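PDB 6F2P: paenibacillus xanthan lyase from Paenibacillus, which catalyses the eliminative cleavage of the terminal mannosyl-glucuronosyl linkage in the side chains of xanthan. Local coordinates for residues A[215-220]-A[224-229]; A[203-206]-A[211-214]; A[140-145]-A[182-187]. One frame throughout, in Å; residues are numbered along the deposited sequence.

All three interactions lie in the alpha-helical part of the lyase, but in two separate places. Interaction 1 belongs to a small antiparallel sheet of strands 210-211, 217-219 and 223-224; interaction 2 adjoins its edge strand 210-211, and their centres are 11 Å apart. They touch directly: Phe217 CD1 packs 3.5 Å from Phe211 CE1 in an edge-to-face pair, and Val218 CG2 lies 3.8 Å from Tyr212 CE1. Interaction 1 carries His220 and Tyr229, whose pairing is consistent with the active site of family 8 lyases. A calcium ion lies about 5 Å from the Tyr212 side chain, and one about 8 Å from that of Ser216. Interaction 3 joins helix ends, about 22 Å from the others at the nearest atoms.

Interaction 1. Residues A[215-220]-A[224-229]; sequences GSFVQH and AYNGGY
Tyr229, in the first turn of helix 229-244, reaches along the side chains of Phe217 and Gln219 to His220. Gln219 CG runs beside its inner atoms, 3.7 Å from Tyr229 CB and 3.5 Å from Tyr229 CG, and close to CD2 as well; the glutamine has its CG anti to the backbone N (chi1 -172°), which brings its aliphatic part across the tyrosine at about a right angle. Phe217 CE2 also touches Tyr229 CB, at 3.9 Å. Tyr229 CD2 stands 3.6 Å above the plane of the Tyr225 ring, over its centre. Farther out, Tyr229 CE2 sits over one face of the His220 imidazole, the two planes 45° apart. At the tip, Tyr229 OH is 3.0 Å from His220 NE2 and is hydrogen-bonded to Arg283, while His220 ND1 is bonded to Glu395. At residues 224-226 the backbones are joined by Tyr225 N to Phe217 O, 2.9 Å. Asn226 suits its place because its amide both gives and takes: ND2 donates to Gly215 O at 3.1 Å and also to Ser266 O, and OD1 accepts from Phe217 N at 2.9 Å, so one flat group is held against rotation. The apolar base thus carries a polar tip: a histidine and a tyrosine brought together at their polar atoms, with Glu395 and Arg283 bonded to them, consistent with the His-Tyr pair that family 8 lyases use in beta-elimination.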
loop_
_atom_site.group_PDB
_atom_site.type_symbol
_atom_site.label_atom_id
_atom_site.label_comp_id
_atom_site.label_asym_id
_atom_site.label_seq_id
_atom_site.Cartn_x
_atom_site.Cartn_y
_atom_site.Cartn_z
ATOM N N GLY A 215 0.013 9.580 -0.339
ATOM C CA GLY A 215 1.298 10.247 -0.443
ATOM C C GLY A 215 2.201 9.666 -1.513
ATOM O O GLY A 215 3.230 10.254 -1.827
ATOM N N SER A 216 1.822 8.511 -2.058
ATOM C CA SER A 216 2.600 7.857 -3.103
ATOM C C SER A 216 2.615 8.683 -4.380
ATOM O O SER A 216 1.650 9.388 -4.685
ATOM C CB SER A 216 2.001 6.490 -3.447
ATOM O OG SER A 216 2.010 5.615 -2.338
ATOM N N PHE A 217 3.715 8.587 -5.122
ATOM C CA PHE A 217 3.740 8.996 -6.518
ATOM C C PHE A 217 4.257 7.845 -7.357
ATOM O O PHE A 217 5.304 7.274 -7.066
ATOM C CB PHE A 217 4.620 10.218 -6.743
ATOM C CG PHE A 217 4.655 10.673 -8.177
ATOM C CD1 PHE A 217 3.719 11.572 -8.654
ATOM C CD2 PHE A 217 5.616 10.191 -9.049
ATOM C CE1 PHE A 217 3.742 11.981 -9.969
ATOM C CE2 PHE A 217 5.640 10.598 -10.371
ATOM C CZ PHE A 217 4.702 11.495 -10.827
ATOM N N VAL A 218 3.522 7.515 -8.409
ATOM C CA VAL A 218 3.924 6.457 -9.316
ATOM C C VAL A 218 4.061 7.004 -10.724
ATOM O O VAL A 218 3.228 7.779 -11.177
ATOM C CB VAL A 218 2.895 5.312 -9.315
ATOM C CG1 VAL A 218 3.138 4.348 -10.473
ATOM C CG2 VAL A 218 2.927 4.589 -7.987
ATOM N N GLN A 219 5.118 6.602 -11.414
ATOM C CA GLN A 219 5.302 6.981 -12.805
ATOM C C GLN A 219 5.862 5.765 -13.530
ATOM O O GLN A 219 6.368 4.840 -12.890
ATOM C CB GLN A 219 6.226 8.198 -12.921
ATOM C CG GLN A 219 6.319 8.792 -14.319
ATOM C CD GLN A 219 4.964 9.137 -14.928
ATOM O OE1 GLN A 219 4.518 8.477 -15.866
ATOM N NE2 GLN A 219 4.318 10.187 -14.415
ATOM N N HIS A 220 5.748 5.759 -14.854
ATOM C CA HIS A 220 6.063 4.582 -15.662
ATOM C C HIS A 220 5.258 3.384 -15.194
ATOM O O HIS A 220 5.730 2.241 -15.221
ATOM C CB HIS A 220 7.560 4.291 -15.681
ATOM C CG HIS A 220 8.349 5.320 -16.427
ATOM N ND1 HIS A 220 9.680 5.152 -16.751
ATOM C CD2 HIS A 220 7.995 6.529 -16.916
ATOM C CE1 HIS A 220 10.109 6.217 -17.405
ATOM N NE2 HIS A 220 9.104 7.070 -17.515
ATOM N N ALA A 224 7.836 3.663 -7.818
ATOM C CA ALA A 224 7.837 4.715 -6.815
ATOM C C ALA A 224 8.698 5.850 -7.344
ATOM O O ALA A 224 9.877 5.649 -7.619
ATOM C CB ALA A 224 8.407 4.181 -5.520
ATOM N N TYR A 225 8.124 7.037 -7.498
ATOM C CA TYR A 225 8.835 8.094 -8.211
ATOM C C TYR A 225 8.667 9.526 -7.699
ATOM O O TYR A 225 8.823 10.471 -8.476
ATOM C CB TYR A 225 8.515 8.046 -9.713
ATOM C CG TYR A 225 9.684 7.574 -10.548
ATOM C CD1 TYR A 225 10.914 8.229 -10.493
ATOM C CD2 TYR A 225 9.563 6.477 -11.386
ATOM C CE1 TYR A 225 11.986 7.794 -11.250
ATOM C CE2 TYR A 225 10.626 6.040 -12.146
ATOM C CZ TYR A 225 11.831 6.699 -12.077
ATOM O OH TYR A 225 12.883 6.246 -12.832
ATOM N N ASN A 226 8.375 9.694 -6.410
ATOM C CA ASN A 226 8.261 11.030 -5.837
ATOM C C ASN A 226 9.502 11.867 -6.115
ATOM O O ASN A 226 9.406 13.042 -6.470
ATOM C CB ASN A 226 8.034 10.975 -4.328
ATOM C CG ASN A 226 6.785 10.205 -3.948
ATOM O OD1 ASN A 226 6.536 9.101 -4.450
ATOM N ND2 ASN A 226 5.990 10.784 -3.048
ATOM N N GLY A 227 10.668 11.247 -5.959
ATOM C CA GLY A 227 11.941 11.936 -6.111
ATOM C C GLY A 227 12.368 12.155 -7.550
ATOM O O GLY A 227 13.172 13.036 -7.827
ATOM N N GLY A 228 11.833 11.365 -8.471
ATOM C CA GLY A 228 12.178 11.521 -9.872
ATOM C C GLY A 228 11.232 12.412 -10.660
ATOM O O GLY A 228 11.384 13.633 -10.694
ATOM N N TYR A 229 10.256 11.788 -11.307
ATOM C CA TYR A 229 9.282 12.508 -12.109
ATOM C C TYR A 229 8.433 13.450 -11.274
ATOM O O TYR A 229 8.219 14.601 -11.652
ATOM C CB TYR A 229 8.401 11.531 -12.897
ATOM C CG TYR A 229 9.177 10.841 -13.988
ATOM C CD1 TYR A 229 9.388 11.464 -15.214
ATOM C CD2 TYR A 229 9.743 9.591 -13.783
ATOM C CE1 TYR A 229 10.126 10.850 -16.220
ATOM C CE2 TYR A 229 10.485 8.963 -14.787
ATOM C CZ TYR A 229 10.673 9.599 -16.002
ATOM O OH TYR A 229 11.399 8.981 -16.998
#

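Interaction 2. Residues A[203-206]-A[211-214]; sequences PYVA and FYND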
loop_
_atom_site.group_PDB
_atom_site.type_symbol
_atom_site.label_atom_id
_atom_site.label_comp_id
_atom_site.label_asym_id
_atom_site.label_seq_id
_atom_site.Cartn_x
_atom_site.Cartn_y
_atom_site.Cartn_z
ATOM N N PRO A 203 -5.335 16.082 -10.445
ATOM C CA PRO A 203 -6.128 15.180 -9.599
ATOM C C PRO A 203 -5.318 14.042 -8.996
ATOM O O PRO A 203 -4.264 13.692 -9.525
ATOM C CB PRO A 203 -7.145 14.597 -10.578
ATOM C CG PRO A 203 -7.240 15.594 -11.673
ATOM C CD PRO A 203 -5.853 16.112 -11.824
ATOM N N TYR A 204 -5.806 13.485 -7.889
ATOM C CA TYR A 204 -5.218 12.280 -7.316
ATOM C C TYR A 204 -5.584 11.075 -8.176
ATOM O O TYR A 204 -6.520 11.137 -8.976
ATOM C CB TYR A 204 -5.697 12.070 -5.883
ATOM C CG TYR A 204 -5.130 13.066 -4.894
ATOM C CD1 TYR A 204 -3.792 13.010 -4.523
ATOM C CD2 TYR A 204 -5.923 14.061 -4.338
ATOM C CE1 TYR A 204 -3.258 13.909 -3.632
ATOM C CE2 TYR A 204 -5.397 14.964 -3.440
ATOM C CZ TYR A 204 -4.058 14.880 -3.093
ATOM O OH TYR A 204 -3.503 15.765 -2.198
ATOM N N VAL A 205 -4.827 9.992 -8.028
ATOM C CA VAL A 205 -5.131 8.747 -8.716
ATOM C C VAL A 205 -5.125 7.578 -7.736
ATOM O O VAL A 205 -4.597 7.695 -6.630
ATOM C CB VAL A 205 -4.129 8.461 -9.846
ATOM C CG1 VAL A 205 -4.192 9.556 -10.879
ATOM C CG2 VAL A 205 -2.721 8.317 -9.290
ATOM N N ALA A 206 -5.701 6.449 -8.141
ATOM C CA ALA A 206 -5.750 5.275 -7.274
ATOM C C ALA A 206 -5.007 4.105 -7.907
ATOM O O ALA A 206 -4.836 3.046 -7.294
ATOM C CB ALA A 206 -7.186 4.902 -6.975
ATOM N N PHE A 211 -0.039 11.269 -8.409
ATOM C CA PHE A 211 -0.023 11.357 -6.957
ATOM C C PHE A 211 -1.215 10.621 -6.342
ATOM O O PHE A 211 -2.338 10.716 -6.838
ATOM C CB PHE A 211 -0.048 12.819 -6.521
ATOM C CG PHE A 211 1.230 13.540 -6.765
ATOM C CD1 PHE A 211 1.438 14.214 -7.954
ATOM C CD2 PHE A 211 2.230 13.545 -5.808
ATOM C CE1 PHE A 211 2.613 14.880 -8.185
ATOM C CE2 PHE A 211 3.407 14.209 -6.032
ATOM C CZ PHE A 211 3.602 14.881 -7.224
ATOM N N TYR A 212 -0.962 9.904 -5.251
ATOM C CA TYR A 212 -1.998 9.160 -4.544
ATOM C C TYR A 212 -2.333 9.878 -3.233
ATOM O O TYR A 212 -1.483 10.566 -2.663
ATOM C CB TYR A 212 -1.514 7.737 -4.235
ATOM C CG TYR A 212 -1.386 6.814 -5.435
ATOM C CD1 TYR A 212 -0.537 7.124 -6.489
ATOM C CD2 TYR A 212 -2.095 5.617 -5.499
ATOM C CE1 TYR A 212 -0.410 6.284 -7.581
ATOM C CE2 TYR A 212 -1.971 4.766 -6.590
ATOM C CZ TYR A 212 -1.125 5.114 -7.627
ATOM O OH TYR A 212 -0.986 4.297 -8.723
ATOM N N ASN A 213 -3.566 9.722 -2.755
ATOM C CA ASN A 213 -3.959 10.314 -1.478
ATOM C C ASN A 213 -3.088 9.876 -0.296
ATOM O O ASN A 213 -2.948 10.619 0.679
ATOM C CB ASN A 213 -5.435 10.032 -1.166
ATOM C CG ASN A 213 -6.372 10.959 -1.909
ATOM O OD1 ASN A 213 -6.932 10.596 -2.949
ATOM N ND2 ASN A 213 -6.532 12.177 -1.394
ATOM N N ASP A 214 -2.507 8.679 -0.382
ATOM C CA ASP A 214 -1.669 8.170 0.705
ATOM C C ASP A 214 -0.262 8.765 0.673
ATOM O O ASP A 214 0.558 8.484 1.538
ATOM C CB ASP A 214 -1.638 6.622 0.753
ATOM C CG ASP A 214 -0.930 5.985 -0.456
ATOM O OD1 ASP A 214 -0.181 6.686 -1.174
ATOM O OD2 ASP A 214 -1.119 4.764 -0.679
HETATM O O HOH W 1 -1.571 13.154 -10.061
HETATM O O HOH W 2 -5.402 8.013 -3.932
#
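Tyr204 and Asn213 meet where the loop 203-206 comes against the end of strand 210-211, at the edge of a small antiparallel sheet in the family's alpha-helical domain, and the loop that follows it. The two side chains cross at about a right angle: Asn213 ND2 stands 3.5 Å above one face of the Tyr204 ring, toward its rim, with the amide and ring planes 37° apart. The ring's edge is turned to the carbonyl of Phe211, and residues of helix 256-267, Asn258 and Arg261, also touch the Tyr204 side chain. An aromatic residue fits here because it offers a face to the amide and an edge to the backbone. One residue along each segment, the ring comes from 211-214 instead. Val205 CG2 makes a CH-pi contact 3.9 Å from the Tyr212 ring centroid and 27° off the normal, and Val205 O lies 3.4 Å above the plane of that ring, toward its rim. With chi1 near -62°, Val205 CG2 falls between its backbone N and carbonyl carbon, which brings that methyl over the ring. Tyr212 OH is hydrogen-bonded to Gly208 O, which limits the movement of the ring. A direct backbone bond, Val205 N to Phe211 O at 2.9 Å, joins the two segments, and water bridges Pro203 O to Phe211 N. A second water donates to Val205 O at 2.8 Å, accepts from Asn213 N at 2.8 Å and donates to Asn213 OD1 at 3.2 Å.

Interaction 3. Residues A[140-145]-A[182-187]; sequences LMYTEL and GILNKD
The Tyr142 ring turns its edge to Leu184: the carbonyl oxygen Leu184 O lies near the ring plane, 3.4 Å from Tyr142 CE1. Arg10 of helix 4-18 makes a cation-pi contact with the same ring, and Ile150 of helix 147-160 also packs against this tyrosine. With CG anti to the backbone N (chi1 -158°), the ring extends toward the neighbouring helix end, where Tyr142 OH donates to Leu184 O at 3.1 Å. The hydroxyl lies in the carbonyl plane, with a C=O...O angle of 156°. Tyrosine suits this place because its ring is long enough to carry a hydroxyl to the last carbonyls of helix 168-184. Nearer its root the contact is apolar, Tyr142 CD1 to Leu184 CD2 at 4.2 Å. The extended chain of Lys186 passes obliquely, CE 3.8 Å from Tyr142 OH, on its way to a salt bridge with Asp7. Lys186 has positive phi and is the C-prime residue of a Schellman motif, in which Asp187 N bonds Gly182 O at 2.9 Å and Lys186 N makes a weak bond to Ile183 O. Interaction 3 therefore ties the 3-10 turn 142-144 to the capped end of helix 168-184, in the helical packing expected of the alpha/alpha toroid of family 8 lyases.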
loop_
_atom_site.group_PDB
_atom_site.type_symbol
_atom_site.label_atom_id
_atom_site.label_comp_id
_atom_site.label_asym_id
_atom_site.label_seq_id
_atom_site.Cartn_x
_atom_site.Cartn_y
_atom_site.Cartn_z
ATOM N N LEU A 140 15.045 37.638 -20.923
ATOM C CA LEU A 140 16.140 38.479 -20.466
ATOM C C LEU A 140 16.440 39.623 -21.434
ATOM O O LEU A 140 16.730 40.739 -21.015
ATOM C CB LEU A 140 17.400 37.634 -20.276
ATOM C CG LEU A 140 17.319 36.503 -19.256
ATOM C CD1 LEU A 140 18.580 35.664 -19.296
ATOM C CD2 LEU A 140 17.088 37.058 -17.853
ATOM N N MET A 141 16.368 39.336 -22.730
ATOM C CA MET A 141 16.887 40.238 -23.748
ATOM C C MET A 141 15.801 41.099 -24.396
ATOM O O MET A 141 16.075 41.874 -25.323
ATOM C CB MET A 141 17.596 39.421 -24.825
ATOM C CG MET A 141 18.757 38.582 -24.320
ATOM S SD MET A 141 20.163 39.577 -23.793
ATOM C CE MET A 141 20.512 40.456 -25.323
ATOM N N TYR A 142 14.578 40.959 -23.894
ATOM C CA TYR A 142 13.383 41.569 -24.477
ATOM C C TYR A 142 13.532 43.034 -24.910
ATOM O O TYR A 142 13.260 43.390 -26.060
ATOM C CB TYR A 142 12.233 41.445 -23.479
ATOM C CG TYR A 142 10.866 41.540 -24.103
ATOM C CD1 TYR A 142 10.283 40.433 -24.701
ATOM C CD2 TYR A 142 10.149 42.728 -24.079
ATOM C CE1 TYR A 142 9.019 40.509 -25.271
ATOM C CE2 TYR A 142 8.882 42.814 -24.648
ATOM C CZ TYR A 142 8.325 41.702 -25.244
ATOM O OH TYR A 142 7.068 41.780 -25.807
ATOM N N THR A 143 13.964 43.876 -23.979
ATOM C CA THR A 143 14.102 45.304 -24.232
ATOM C C THR A 143 15.202 45.642 -25.250
ATOM O O THR A 143 15.271 46.771 -25.752
ATOM C CB THR A 143 14.401 46.047 -22.929
ATOM O OG1 THR A 143 15.608 45.527 -22.361
ATOM C CG2 THR A 143 13.273 45.848 -21.946
ATOM N N GLU A 144 16.059 44.670 -25.545
ATOM C CA GLU A 144 17.148 44.878 -26.484
ATOM C C GLU A 144 16.799 44.332 -27.854
ATOM O O GLU A 144 17.628 44.350 -28.763
ATOM C CB GLU A 144 18.416 44.198 -25.975
ATOM C CG GLU A 144 18.808 44.617 -24.570
ATOM C CD GLU A 144 19.376 46.018 -24.525
ATOM O OE1 GLU A 144 19.775 46.545 -25.591
ATOM O OE2 GLU A 144 19.426 46.595 -23.419
ATOM N N LEU A 145 15.573 43.836 -27.997
ATOM C CA LEU A 145 15.142 43.196 -29.236
ATOM C C LEU A 145 14.130 44.045 -29.995
ATOM O O LEU A 145 13.403 44.827 -29.401
ATOM C CB LEU A 145 14.531 41.831 -28.928
ATOM C CG LEU A 145 15.455 40.799 -28.277
ATOM C CD1 LEU A 145 14.650 39.580 -27.855
ATOM C CD2 LEU A 145 16.553 40.385 -29.237
ATOM N N GLY A 182 3.352 32.786 -24.696
ATOM C CA GLY A 182 2.183 33.647 -24.660
ATOM C C GLY A 182 2.463 34.981 -23.990
ATOM O O GLY A 182 2.103 36.030 -24.511
ATOM N N ILE A 183 3.104 34.939 -22.828
ATOM C CA ILE A 183 3.450 36.148 -22.097
ATOM C C ILE A 183 4.393 37.042 -22.902
ATOM O O ILE A 183 4.189 38.257 -23.007
ATOM C CB ILE A 183 4.115 35.785 -20.771
ATOM C CG1 ILE A 183 3.091 35.131 -19.841
ATOM C CG2 ILE A 183 4.734 37.013 -20.128
ATOM C CD1 ILE A 183 3.605 34.838 -18.453
ATOM N N LEU A 184 5.426 36.429 -23.472
ATOM C CA LEU A 184 6.395 37.155 -24.273
ATOM C C LEU A 184 5.767 37.719 -25.542
ATOM O O LEU A 184 6.115 38.822 -25.974
ATOM C CB LEU A 184 7.576 36.253 -24.632
ATOM C CG LEU A 184 8.417 35.774 -23.454
ATOM C CD1 LEU A 184 9.520 34.865 -23.952
ATOM C CD2 LEU A 184 8.981 36.948 -22.667
ATOM N N ASN A 185 4.839 36.964 -26.132
ATOM C CA ASN A 185 4.210 37.380 -27.381
ATOM C C ASN A 185 2.912 38.154 -27.167
ATOM O O ASN A 185 2.200 38.469 -28.124
ATOM C CB ASN A 185 3.941 36.181 -28.283
ATOM C CG ASN A 185 3.719 36.585 -29.723
ATOM O OD1 ASN A 185 4.368 37.506 -30.215
ATOM N ND2 ASN A 185 2.780 35.923 -30.395
ATOM N N LYS A 186 2.614 38.454 -25.905
ATOM C CA LYS A 186 1.416 39.214 -25.535
ATOM C C LYS A 186 0.138 38.621 -26.144
ATOM O O LYS A 186 -0.650 39.313 -26.784
ATOM C CB LYS A 186 1.597 40.700 -25.881
ATOM C CG LYS A 186 2.819 41.299 -25.193
ATOM C CD LYS A 186 2.800 42.817 -25.072
ATOM C CE LYS A 186 3.971 43.276 -24.204
ATOM N NZ LYS A 186 3.970 44.719 -23.827
ATOM N N ASP A 187 -0.048 37.326 -25.926
ATOM C CA ASP A 187 -1.123 36.565 -26.538
ATOM C C ASP A 187 -1.951 35.904 -25.421
ATOM O O ASP A 187 -1.672 34.771 -25.017
ATOM C CB ASP A 187 -0.494 35.508 -27.444
ATOM C CG ASP A 187 -1.515 34.713 -28.237
ATOM O OD1 ASP A 187 -2.728 34.797 -27.934
ATOM O OD2 ASP A 187 -1.092 33.978 -29.164
#